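Local atomic coordinates of Rab GDP dissociation inhibitor alpha (Naegleria fowleri, PDB entry 6C87), a protein that probably binds prenylated Rab GTPases in their GDP-bound form, slowing nucleotide release and carrying them between membranes and cytosol. Residues V114-Y120 against K326-F332; V364-V368 against D416-H420. One frame throughout, in Å; residues are numbered along the deposited sequence.

Contact 1 of 2, residues V114-Y120 against K326-F332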
loop_
_atom_site.group_PDB
_atom_site.type_symbol
_atom_site.label_atom_id
_atom_site.label_comp_id
_atom_site.label_asym_id
_atom_site.label_seq_id
_atom_site.Cartn_x
_atom_site.Cartn_y
_atom_site.Cartn_z
ATOM N N VAL A 114 8.149 28.732 14.662
ATOM C CA VAL A 114 8.076 30.038 14.028
ATOM C C VAL A 114 6.903 30.794 14.634
ATOM O O VAL A 114 5.815 30.231 14.827
ATOM C CB VAL A 114 7.939 29.870 12.503
ATOM C CG1 VAL A 114 7.784 31.212 11.818
ATOM C CG2 VAL A 114 9.144 29.099 11.960
ATOM N N GLU A 115 7.107 32.081 14.925
ATOM C CA GLU A 115 6.122 32.804 15.726
ATOM C C GLU A 115 4.955 33.355 14.914
ATOM O O GLU A 115 3.872 33.548 15.469
ATOM C CB GLU A 115 6.804 33.919 16.517
ATOM C CG GLU A 115 7.715 33.367 17.600
ATOM C CD GLU A 115 8.515 34.437 18.321
ATOM O OE1 GLU A 115 8.066 35.605 18.374
ATOM O OE2 GLU A 115 9.596 34.105 18.844
ATOM N N GLY A 116 5.124 33.623 13.628
ATOM C CA GLY A 116 4.108 34.318 12.867
ATOM C C GLY A 116 3.769 33.630 11.563
ATOM O O GLY A 116 4.594 32.946 10.959
ATOM N N SER A 117 2.510 33.784 11.155
ATOM C CA SER A 117 2.074 33.358 9.827
ATOM C C SER A 117 1.177 34.445 9.259
ATOM O O SER A 117 0.049 34.615 9.738
ATOM C CB SER A 117 1.340 32.026 9.870
ATOM O OG SER A 117 0.986 31.633 8.558
ATOM N N PHE A 118 1.664 35.147 8.224
ATOM C CA PHE A 118 1.017 36.342 7.700
ATOM C C PHE A 118 0.863 36.273 6.188
ATOM O O PHE A 118 1.641 35.614 5.494
ATOM C CB PHE A 118 1.800 37.603 8.056
ATOM C CG PHE A 118 1.848 37.866 9.508
ATOM C CD1 PHE A 118 2.823 37.280 10.291
ATOM C CD2 PHE A 118 0.888 38.665 10.107
ATOM C CE1 PHE A 118 2.856 37.504 11.655
ATOM C CE2 PHE A 118 0.910 38.888 11.469
ATOM C CZ PHE A 118 1.896 38.304 12.244
ATOM N N VAL A 119 -0.140 36.995 5.687
ATOM C CA VAL A 119 -0.461 37.049 4.266
ATOM C C VAL A 119 -0.784 38.493 3.892
ATOM O O VAL A 119 -1.320 39.263 4.695
ATOM C CB VAL A 119 -1.626 36.080 3.919
ATOM C CG1 VAL A 119 -2.884 36.461 4.658
ATOM C CG2 VAL A 119 -1.863 36.012 2.424
ATOM N N TYR A 120 -0.449 38.854 2.663
ATOM C CA TYR A 120 -0.565 40.223 2.183
ATOM C C TYR A 120 -1.915 40.490 1.532
ATOM O O TYR A 120 -2.506 39.609 0.899
ATOM C CB TYR A 120 0.560 40.500 1.184
ATOM C CG TYR A 120 0.561 41.871 0.542
ATOM C CD1 TYR A 120 0.024 42.063 -0.730
ATOM C CD2 TYR A 120 1.137 42.963 1.187
ATOM C CE1 TYR A 120 0.039 43.304 -1.333
ATOM C CE2 TYR A 120 1.156 44.210 0.596
ATOM C CZ TYR A 120 0.606 44.376 -0.664
ATOM O OH TYR A 120 0.629 45.612 -1.263
ATOM N N LYS A 326 9.434 37.569 16.389
ATOM C CA LYS A 326 10.864 37.389 16.190
ATOM C C LYS A 326 11.186 36.350 15.117
ATOM O O LYS A 326 12.364 36.141 14.804
ATOM C CB LYS A 326 11.521 37.021 17.523
ATOM C CG LYS A 326 11.353 38.114 18.566
ATOM C CD LYS A 326 11.905 37.695 19.917
ATOM C CE LYS A 326 10.933 38.053 21.011
ATOM N NZ LYS A 326 9.625 37.353 20.835
ATOM N N SER A 327 10.176 35.678 14.576
ATOM C CA SER A 327 10.308 34.820 13.406
ATOM C C SER A 327 8.932 34.739 12.764
ATOM O O SER A 327 7.917 34.773 13.466
ATOM C CB SER A 327 10.821 33.415 13.760
ATOM O OG SER A 327 9.994 32.753 14.713
ATOM N N SER A 328 8.895 34.649 11.435
ATOM C CA SER A 328 7.598 34.758 10.786
ATOM C C SER A 328 7.647 34.238 9.357
ATOM O O SER A 328 8.643 34.401 8.649
ATOM C CB SER A 328 7.100 36.206 10.794
ATOM O OG SER A 328 5.736 36.261 10.434
ATOM N N GLN A 329 6.536 33.629 8.948
ATOM C CA GLN A 329 6.233 33.333 7.553
ATOM C C GLN A 329 5.307 34.424 7.019
ATOM O O GLN A 329 4.308 34.760 7.666
ATOM C CB GLN A 329 5.563 31.963 7.432
ATOM C CG GLN A 329 5.151 31.574 6.021
ATOM C CD GLN A 329 6.315 31.068 5.187
ATOM O OE1 GLN A 329 7.202 31.833 4.810
ATOM N NE2 GLN A 329 6.300 29.774 4.873
ATOM N N ILE A 330 5.630 34.968 5.842
ATOM C CA ILE A 330 4.836 36.019 5.203
ATOM C C ILE A 330 4.636 35.666 3.736
ATOM O O ILE A 330 5.612 35.582 2.982
ATOM C CB ILE A 330 5.507 37.397 5.321
ATOM C CG1 ILE A 330 6.073 37.610 6.731
ATOM C CG2 ILE A 330 4.501 38.494 4.973
ATOM C CD1 ILE A 330 6.824 38.892 6.893
ATOM N N ILE A 331 3.376 35.496 3.325
ATOM C CA ILE A 331 3.015 35.128 1.953
ATOM C C ILE A 331 2.456 36.337 1.212
ATOM O O ILE A 331 1.630 37.083 1.753
ATOM C CB ILE A 331 2.009 33.964 1.941
ATOM C CG1 ILE A 331 2.545 32.802 2.777
ATOM C CG2 ILE A 331 1.720 33.514 0.516
ATOM C CD1 ILE A 331 3.889 32.313 2.300
ATOM N N PHE A 332 2.913 36.538 -0.026
ATOM C CA PHE A 332 2.421 37.592 -0.914
ATOM C C PHE A 332 1.789 36.941 -2.140
ATOM O O PHE A 332 2.484 36.665 -3.129
ATOM C CB PHE A 332 3.554 38.538 -1.310
ATOM C CG PHE A 332 4.109 39.323 -0.160
ATOM C CD1 PHE A 332 4.996 38.737 0.729
ATOM C CD2 PHE A 332 3.746 40.645 0.040
ATOM C CE1 PHE A 332 5.509 39.451 1.804
ATOM C CE2 PHE A 332 4.260 41.364 1.113
ATOM C CZ PHE A 332 5.144 40.762 1.996
HETATM O O HOH W 1 11.047 32.804 17.000
#
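A parallel strand pair within the large mixed sheet joins Ser117, Phe118 and Val119 to Gln329, Ile330 and Ile331, partners that lie far apart in sequence, and the two short strands run 12° from parallel. The backbone bonds alternate along the pair: Gln329 N gives to Gly116 O, Phe118 N to Gln329 O (2.7 Å), Ile331 N to Phe118 O and Tyr120 N to Ile331 O. Before the strands settle into this pattern, side chains do much of the joining. A chi1 of 57° places Ser327 OG where it accepts a bond from Glu115 N at 3.0 Å. Glu115 reaches back with an extended chain, and Lys326 N donates to its OE1 at 3.1 Å, almost straight, from above the carboxylate plane. The bent chain of Lys326 brings NZ within 3.4 Å of the same OE1 of Glu115, a salt bridge whose hydrogen bond is weak, while a water spans Glu115 OE2 and Ser327 OG. Further along, Ser328 OG lies at the edge of the Phe118 ring, near its plane, beside CD1, and Phe118 CB lies 4.2 Å from Ile330 CG2. At the far end the rings of Tyr120 and Phe332 meet obliquely, their planes 32° apart. Both rings also pack on Leu383 of helix 378-384; strand 343-349 continues the sheet beyond 328-332, and strand 124-127 pairs with the other side of 114-120.

Contact 2 of 2, residues V364-V368 against D416-H420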
loop_
_atom_site.group_PDB
_atom_site.type_symbol
_atom_site.label_atom_id
_atom_site.label_comp_id
_atom_site.label_asym_id
_atom_site.label_seq_id
_atom_site.Cartn_x
_atom_site.Cartn_y
_atom_site.Cartn_z
ATOM N N VAL A 364 13.544 37.816 1.080
ATOM C CA VAL A 364 12.443 37.976 0.142
ATOM C C VAL A 364 12.783 37.192 -1.117
ATOM O O VAL A 364 13.892 37.314 -1.650
ATOM C CB VAL A 364 12.198 39.458 -0.181
ATOM C CG1 VAL A 364 10.947 39.612 -1.042
ATOM C CG2 VAL A 364 12.100 40.267 1.107
ATOM N N SER A 365 11.843 36.372 -1.583
ATOM C CA SER A 365 12.123 35.507 -2.713
ATOM C C SER A 365 10.929 35.458 -3.657
ATOM O O SER A 365 9.774 35.429 -3.222
ATOM C CB SER A 365 12.482 34.089 -2.242
ATOM O OG SER A 365 11.370 33.465 -1.625
ATOM N N THR A 366 11.224 35.420 -4.952
ATOM C CA THR A 366 10.189 35.226 -5.949
ATOM C C THR A 366 10.851 34.758 -7.232
ATOM O O THR A 366 12.055 34.927 -7.431
ATOM C CB THR A 366 9.371 36.503 -6.187
ATOM O OG1 THR A 366 8.202 36.188 -6.953
ATOM C CG2 THR A 366 10.190 37.553 -6.921
ATOM N N THR A 367 10.048 34.132 -8.081
ATOM C CA THR A 367 10.494 33.817 -9.425
ATOM C C THR A 367 10.620 35.110 -10.214
ATOM O O THR A 367 9.764 35.990 -10.126
ATOM C CB THR A 367 9.511 32.863 -10.101
ATOM O OG1 THR A 367 9.526 31.597 -9.426
ATOM C CG2 THR A 367 9.840 32.671 -11.577
ATOM N N VAL A 368 11.713 35.234 -10.968
ATOM C CA VAL A 368 11.981 36.450 -11.726
ATOM C C VAL A 368 11.070 36.491 -12.943
ATOM O O VAL A 368 10.997 35.524 -13.714
ATOM C CB VAL A 368 13.462 36.508 -12.135
ATOM C CG1 VAL A 368 13.738 37.742 -12.961
ATOM C CG2 VAL A 368 14.358 36.470 -10.900
ATOM N N ASP A 416 13.053 26.145 -5.551
ATOM C CA ASP A 416 12.168 27.206 -5.998
ATOM C C ASP A 416 12.092 28.295 -4.934
ATOM O O ASP A 416 12.706 28.203 -3.862
ATOM C CB ASP A 416 10.796 26.633 -6.369
ATOM C CG ASP A 416 10.045 26.015 -5.180
ATOM O OD1 ASP A 416 10.317 26.350 -4.007
ATOM O OD2 ASP A 416 9.180 25.147 -5.430
ATOM N N ALA A 417 11.318 29.341 -5.238
ATOM C CA ALA A 417 11.283 30.540 -4.408
ATOM C C ALA A 417 10.523 30.352 -3.098
ATOM O O ALA A 417 10.706 31.157 -2.179
ATOM C CB ALA A 417 10.662 31.695 -5.191
ATOM N N THR A 418 9.687 29.323 -2.985
ATOM C CA THR A 418 8.879 29.153 -1.786
ATOM C C THR A 418 9.757 29.063 -0.542
ATOM O O THR A 418 10.880 28.546 -0.574
ATOM C CB THR A 418 8.004 27.898 -1.887
ATOM O OG1 THR A 418 8.824 26.720 -1.821
ATOM C CG2 THR A 418 7.230 27.898 -3.202
ATOM N N THR A 419 9.219 29.570 0.567
ATOM C CA THR A 419 9.869 29.512 1.869
ATOM C C THR A 419 9.303 28.388 2.737
ATOM O O THR A 419 9.275 28.499 3.966
ATOM C CB THR A 419 9.749 30.858 2.585
ATOM O OG1 THR A 419 8.398 31.330 2.497
ATOM C CG2 THR A 419 10.658 31.876 1.941
ATOM N N HIS A 420 8.827 27.314 2.113
ATOM C CA HIS A 420 8.506 26.077 2.808
ATOM C C HIS A 420 9.006 24.921 1.948
ATOM O O HIS A 420 9.351 25.100 0.777
ATOM C CB HIS A 420 7.009 25.972 3.136
ATOM C CG HIS A 420 6.104 26.395 2.022
ATOM N ND1 HIS A 420 5.792 25.569 0.963
ATOM C CD2 HIS A 420 5.435 27.553 1.807
ATOM C CE1 HIS A 420 4.966 26.199 0.146
ATOM N NE2 HIS A 420 4.735 27.405 0.633
HETATM O O HOH W 2 10.412 29.617 -7.906
#
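Ser365 and Ala417 carry this meeting of a strand with a loop. With chi1 at 66°, the hydroxyl of Ser365 is turned to the loop, where OG donates to Ala417 O. Thr419 adds a methyl alongside: its CG2, anti to the carbonyl carbon, is the branch near Ser365 OG, 4.0 Å away, while its OG1, lodged between the backbone N and the carbonyl carbon (chi1 47°), bonds to Gln329. The Ala417 methyl points at the strand backbone, and its CB rests 3.6 Å from Thr366 CA. Segment 364-368 lies on strand 360-367 of the mixed sheet, and 416-420 belongs to the irregular connection from strand 409-411 of the parallel sheet to helix 422-436, so the contact lays the connection from the parallel sheet to helix 422-436 against the mixed sheet. At the Thr367 end a water takes over: it accepts the N-H of Ala417 and lies 2.6 Å from Thr367 OG1. Within the loop, Asp416 OD1 receives Thr418 OG1 on its syn side at 2.7 Å, with a weak second bond from Thr418 N. Lys87 forms a salt bridge with that same OD1 and also bonds to Thr418 O.

Along the chain the two contacts come in series, contact 1 (114-120 with 326-332) closing before contact 2 (364-368 with 416-420) opens, and their centres lie about 14 Å apart. Both reach the same mixed sheet, where strand 343-349 stands between 328-332 and 360-367. They illustrate two ways of using a sheet: contact 1 builds it from distant strands, whereas contact 2 lays a loop against it. Gln329 and Thr419 join them directly, with Gln329 OE1 and Thr419 OG1 2.7 Å apart in a probable hydrogen bond, and Gln329 NE2 packs near His420 CD2. The approach to helix 422-436 is thereby tied to the strand pairing of contact 1.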